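Local coordinates for Iron(3+)-hydroxamate-binding protein FhuD (Bacillus subtilis subsp. subtilis, PDB 3G9Q) that binds iron(3+)-hydroxamate complexes such as ferrichrome at the cell membrane and transfers them to the permease of an ABC transporter, at residues M20-Y25 and F250-P255; Y25-T30 and K109-M114. All coordinates share one frame; numbering follows the deposited sequence.

Contact 1: residues M20-Y25 and F250-P255; sequences MADGYY and FYFTDP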
# COMPACT_ATOMS: atom_id res chain seq x y z
N MSE A 20 -0.52 -5.90 15.99
CA MSE A 20 0.80 -6.44 15.66
C MSE A 20 1.02 -6.62 14.15
O MSE A 20 2.13 -6.91 13.70
CB MSE A 20 1.04 -7.74 16.43
CG MSE A 20 1.52 -7.51 17.87
SE MSE A 20 1.16 -8.98 19.11
CE MSE A 20 2.75 -10.07 18.85
N ALA A 21 -0.05 -6.43 13.38
CA ALA A 21 0.03 -6.53 11.92
C ALA A 21 0.13 -5.12 11.34
O ALA A 21 -0.88 -4.49 11.06
CB ALA A 21 -1.22 -7.22 11.38
N ASP A 22 1.36 -4.62 11.18
CA ASP A 22 1.60 -3.27 10.65
C ASP A 22 0.62 -2.80 9.57
O ASP A 22 0.12 -1.68 9.62
CB ASP A 22 3.02 -3.18 10.09
CG ASP A 22 3.44 -4.46 9.39
OD1 ASP A 22 3.53 -5.49 10.09
OD2 ASP A 22 3.67 -4.44 8.16
N GLY A 23 0.35 -3.67 8.60
CA GLY A 23 -0.54 -3.34 7.50
C GLY A 23 -1.99 -3.00 7.81
O GLY A 23 -2.73 -2.65 6.88
N TYR A 24 -2.41 -3.11 9.07
CA TYR A 24 -3.79 -2.80 9.44
C TYR A 24 -3.93 -1.56 10.32
O TYR A 24 -5.05 -1.06 10.51
CB TYR A 24 -4.45 -4.01 10.14
CG TYR A 24 -4.57 -5.22 9.25
CD1 TYR A 24 -4.85 -5.08 7.88
CD2 TYR A 24 -4.40 -6.51 9.75
CE1 TYR A 24 -4.94 -6.17 7.03
CE2 TYR A 24 -4.50 -7.61 8.91
CZ TYR A 24 -4.77 -7.44 7.55
OH TYR A 24 -4.84 -8.53 6.71
N TYR A 25 -2.82 -1.05 10.85
CA TYR A 25 -2.84 0.14 11.71
C TYR A 25 -3.72 1.25 11.14
O TYR A 25 -4.59 1.79 11.84
CB TYR A 25 -1.42 0.67 11.94
CG TYR A 25 -1.41 1.99 12.68
CD1 TYR A 25 -1.70 2.06 14.04
CD2 TYR A 25 -1.20 3.17 11.99
CE1 TYR A 25 -1.79 3.29 14.71
CE2 TYR A 25 -1.28 4.38 12.63
CZ TYR A 25 -1.58 4.45 13.99
OH TYR A 25 -1.66 5.70 14.59
N PHE A 250 4.55 2.77 -0.29
CA PHE A 250 3.72 1.85 -1.08
C PHE A 250 3.71 0.41 -0.58
O PHE A 250 3.22 -0.51 -1.26
CB PHE A 250 4.16 1.91 -2.54
CG PHE A 250 3.73 3.16 -3.23
CD1 PHE A 250 2.63 3.15 -4.08
CD2 PHE A 250 4.40 4.36 -3.00
CE1 PHE A 250 2.20 4.32 -4.70
CE2 PHE A 250 3.99 5.55 -3.60
CZ PHE A 250 2.89 5.54 -4.45
N TYR A 251 4.26 0.24 0.61
CA TYR A 251 4.35 -1.03 1.31
C TYR A 251 2.97 -1.44 1.80
O TYR A 251 2.64 -2.62 1.80
CB TYR A 251 5.29 -0.86 2.49
CG TYR A 251 5.93 -2.13 2.97
CD1 TYR A 251 5.19 -3.10 3.64
CD2 TYR A 251 7.29 -2.36 2.74
CE1 TYR A 251 5.79 -4.29 4.08
CE2 TYR A 251 7.90 -3.53 3.17
CZ TYR A 251 7.15 -4.49 3.83
OH TYR A 251 7.78 -5.63 4.25
N PHE A 252 2.17 -0.47 2.24
CA PHE A 252 0.83 -0.77 2.75
C PHE A 252 -0.29 -0.36 1.79
O PHE A 252 -0.06 0.39 0.85
CB PHE A 252 0.57 -0.08 4.09
CG PHE A 252 1.74 -0.12 5.03
CD1 PHE A 252 2.70 0.88 5.00
CD2 PHE A 252 1.89 -1.16 5.95
CE1 PHE A 252 3.79 0.85 5.86
CE2 PHE A 252 2.98 -1.20 6.82
CZ PHE A 252 3.93 -0.20 6.78
N THR A 253 -1.49 -0.85 2.06
CA THR A 253 -2.66 -0.53 1.25
C THR A 253 -3.87 -0.24 2.14
O THR A 253 -5.00 -0.57 1.80
CB THR A 253 -3.04 -1.70 0.29
OG1 THR A 253 -3.33 -2.88 1.05
CG2 THR A 253 -1.91 -1.99 -0.70
N ASP A 254 -3.62 0.35 3.31
CA ASP A 254 -4.71 0.69 4.22
C ASP A 254 -5.28 2.03 3.74
O ASP A 254 -4.66 2.72 2.95
CB ASP A 254 -4.16 0.82 5.64
CG ASP A 254 -2.98 1.78 5.71
OD1 ASP A 254 -1.88 1.40 5.24
OD2 ASP A 254 -3.16 2.90 6.23
N PRO A 255 -6.47 2.41 4.24
CA PRO A 255 -7.17 3.66 3.87
C PRO A 255 -6.32 4.94 3.89
O PRO A 255 -6.46 5.81 3.01
CB PRO A 255 -8.32 3.72 4.87
CG PRO A 255 -8.63 2.27 5.11
CD PRO A 255 -7.24 1.66 5.25
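Phe252 holds its ring carbon CG beside its own backbone N and opposite the carbonyl carbon (chi1 -41°), while Asp22 tucks CG between its backbone N and carbonyl carbon (chi1 37°); these two rotations set one edge of the phenyl ring against the turn formed by Asp22 and Gly23. On that edge, CD2 of Phe252 lies 3.6 Å from CA of Gly23, and CE2 of Phe252 lies 3.6 Å from OD2 of Asp22. Both partners are close to the plane of the ring, and the carboxylate stands steeply against it, the two planes 75° apart. Asp22 adds its CB, 3.8 Å from Phe252 CE2. Tyr251 CB rests over one face of the same ring, towards its rim. Asp254 brings its CB to 4.0 Å from the carbonyl O of Gly23. Its carboxylate is engaged elsewhere, since Asp254 is the N-cap of helix 255-270 and OD1 bonds to Ser257 OG. The turn itself is kept by backbone bonds, among them Tyr24 N to Ala21 O at 2.9 Å, and it leads into helix 25-31. Near the centre of the molecule, the loop after strand 17-19 of the parallel sheet thus meets the loop leading from strand 242-244 of the mixed sheet into helix 255-270; in this two-lobed solute-binding fold, the chain returning from the second lobe touches the first. No hydrogen bond or salt bridge joins the loops; the join rests on van der Waals contact, to which the carboxylate oxygen beside the electropositive C-H edge of the ring probably adds a mild electrostatic attraction.

Contact 2: residues Y25-T30 and K109-M114; sequences YGYFKT and KEFAKM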
# COMPACT_ATOMS: atom_id res chain seq x y z
N TYR A 25 -2.82 -1.05 10.85
CA TYR A 25 -2.84 0.14 11.71
C TYR A 25 -3.72 1.25 11.14
O TYR A 25 -4.59 1.79 11.84
CB TYR A 25 -1.42 0.67 11.94
CG TYR A 25 -1.41 1.99 12.68
CD1 TYR A 25 -1.70 2.06 14.04
CD2 TYR A 25 -1.20 3.17 11.99
CE1 TYR A 25 -1.79 3.29 14.71
CE2 TYR A 25 -1.28 4.38 12.63
CZ TYR A 25 -1.58 4.45 13.99
OH TYR A 25 -1.66 5.70 14.59
N GLY A 26 -3.50 1.60 9.87
CA GLY A 26 -4.28 2.64 9.22
C GLY A 26 -5.79 2.38 9.17
O GLY A 26 -6.57 3.33 9.05
N TYR A 27 -6.19 1.11 9.24
CA TYR A 27 -7.62 0.75 9.21
C TYR A 27 -8.34 1.18 10.48
O TYR A 27 -9.43 1.76 10.43
CB TYR A 27 -7.81 -0.78 9.05
CG TYR A 27 -7.53 -1.31 7.67
CD1 TYR A 27 -6.24 -1.64 7.28
CD2 TYR A 27 -8.55 -1.45 6.73
CE1 TYR A 27 -5.97 -2.08 6.01
CE2 TYR A 27 -8.28 -1.88 5.45
CZ TYR A 27 -6.99 -2.20 5.09
OH TYR A 27 -6.70 -2.63 3.81
N PHE A 28 -7.73 0.88 11.62
CA PHE A 28 -8.30 1.21 12.91
C PHE A 28 -8.22 2.71 13.12
O PHE A 28 -9.09 3.31 13.75
CB PHE A 28 -7.55 0.43 14.01
CG PHE A 28 -7.93 -1.04 14.07
CD1 PHE A 28 -8.84 -1.50 15.01
CD2 PHE A 28 -7.41 -1.96 13.16
CE1 PHE A 28 -9.23 -2.84 15.03
CE2 PHE A 28 -7.81 -3.29 13.18
CZ PHE A 28 -8.71 -3.73 14.11
N LYS A 29 -7.17 3.34 12.57
CA LYS A 29 -7.02 4.78 12.70
C LYS A 29 -8.21 5.42 11.98
O LYS A 29 -8.88 6.29 12.53
CB LYS A 29 -5.69 5.25 12.08
CG LYS A 29 -5.38 6.72 12.29
CD LYS A 29 -5.35 7.07 13.75
CE LYS A 29 -5.60 8.55 13.93
NZ LYS A 29 -5.94 8.88 15.34
N THR A 30 -8.49 4.98 10.76
CA THR A 30 -9.62 5.54 10.02
C THR A 30 -10.92 5.37 10.83
O THR A 30 -11.69 6.32 10.99
CB THR A 30 -9.80 4.88 8.63
OG1 THR A 30 -8.60 5.06 7.87
CG2 THR A 30 -10.95 5.55 7.87
N LYS A 109 -14.48 -3.09 6.02
CA LYS A 109 -15.85 -3.30 6.44
C LYS A 109 -15.89 -4.47 7.42
O LYS A 109 -16.83 -4.61 8.18
CB LYS A 109 -16.74 -3.54 5.22
CG LYS A 109 -16.65 -2.43 4.18
CD LYS A 109 -18.01 -1.98 3.65
CE LYS A 109 -18.67 -3.01 2.76
NZ LYS A 109 -20.05 -2.58 2.35
N GLU A 110 -14.86 -5.31 7.40
CA GLU A 110 -14.81 -6.43 8.33
C GLU A 110 -14.48 -5.87 9.70
O GLU A 110 -15.12 -6.22 10.69
CB GLU A 110 -13.71 -7.43 7.92
CG GLU A 110 -13.63 -8.69 8.78
CD GLU A 110 -12.36 -9.51 8.52
OE1 GLU A 110 -11.27 -9.06 8.93
OE2 GLU A 110 -12.46 -10.60 7.91
N PHE A 111 -13.48 -4.99 9.75
CA PHE A 111 -13.05 -4.36 10.99
C PHE A 111 -14.10 -3.40 11.52
O PHE A 111 -14.27 -3.28 12.73
CB PHE A 111 -11.74 -3.59 10.77
CG PHE A 111 -10.52 -4.47 10.61
CD1 PHE A 111 -9.48 -4.07 9.79
CD2 PHE A 111 -10.41 -5.68 11.30
CE1 PHE A 111 -8.34 -4.86 9.66
CE2 PHE A 111 -9.27 -6.47 11.17
CZ PHE A 111 -8.24 -6.06 10.35
N ALA A 112 -14.80 -2.71 10.62
CA ALA A 112 -15.83 -1.76 11.03
C ALA A 112 -16.96 -2.50 11.73
O ALA A 112 -17.45 -2.06 12.77
CB ALA A 112 -16.36 -1.02 9.81
N LYS A 113 -17.36 -3.63 11.16
CA LYS A 113 -18.43 -4.45 11.71
C LYS A 113 -17.98 -5.06 13.03
O LYS A 113 -18.74 -5.12 14.00
CB LYS A 113 -18.79 -5.56 10.71
CG LYS A 113 -20.03 -6.37 11.03
CD LYS A 113 -19.73 -7.52 11.99
CE LYS A 113 -20.96 -8.40 12.18
NZ LYS A 113 -22.12 -7.67 12.77
N MSE A 114 -16.73 -5.51 13.06
CA MSE A 114 -16.14 -6.11 14.25
C MSE A 114 -16.07 -5.15 15.43
O MSE A 114 -16.21 -5.56 16.58
CB MSE A 114 -14.73 -6.61 13.92
CG MSE A 114 -13.92 -7.09 15.13
SE MSE A 114 -12.05 -7.40 14.68
CE MSE A 114 -12.28 -8.88 13.43
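Gly26 O, one residue before the touching pair Tyr27 and Phe28, is gripped twice by Thr30: through the helical bond from Thr30 N at 3.1 Å and through Thr30 OG1 at 2.9 Å, the hydroxyl approaching slightly tilted from the carbonyl plane. This second bond folds the hydroxyl back on its own helix; the contact with residues 109-114 is made by aromatic rings. Phe111 is the centre of an aromatic cluster with Tyr27 and Phe28. With CG beside the backbone N (chi1 -73°), its ring reaches across to helix 25-31 and touches both at once. Phe28 enters over one face: its CE2 sits above the middle of the Phe111 ring, 3.7 Å from the plane, and Phe28 CZ is 3.8 Å from Phe111 CD2. The two planes lie at 46°, too inclined for a parallel stack. Tyr27 is met differently. The edge of Phe111 points at the tyrosine face in an offset edge-to-face pair, centroids 5.8 Å apart and planes at 73°. Tyr27 CG lies at the edge of Phe111, in its plane, and Phe111 CD1 is 3.8 Å from Tyr27 CB. All three residues are buried, so this is a compact hydrophobic joint between two helices. Tyr24 extends the cluster with a further edge-to-face pair to Phe111. Around it, Tyr27 also touches Leu108 of helix 106-115 and Pro255 at the start of helix 255-270, while helix 118-143 flanks the site, touching Thr30 through Trp124 and Ala112 through Ala121.

From the N terminus, strand 17-19 of the four-stranded parallel sheet passes into the turn used by contact 1 and then into helix 25-31, used by contact 2; the two share Tyr25 as a segment end, though it touches across neither. Contact 2 closes first, when the chain returns at helix 106-115 after completing that sheet. Contact 1 closes much later, after helix 118-143 and the mixed five-stranded sheet, where the chain comes back just ahead of helix 255-270. The smaller loop therefore lies within the larger one. Helix 25-31 is the shared element: residues 109-114 pack on it, and the N-cap residue Asp254 and Pro255, at the start of helix 255-270, pack against its Tyr27.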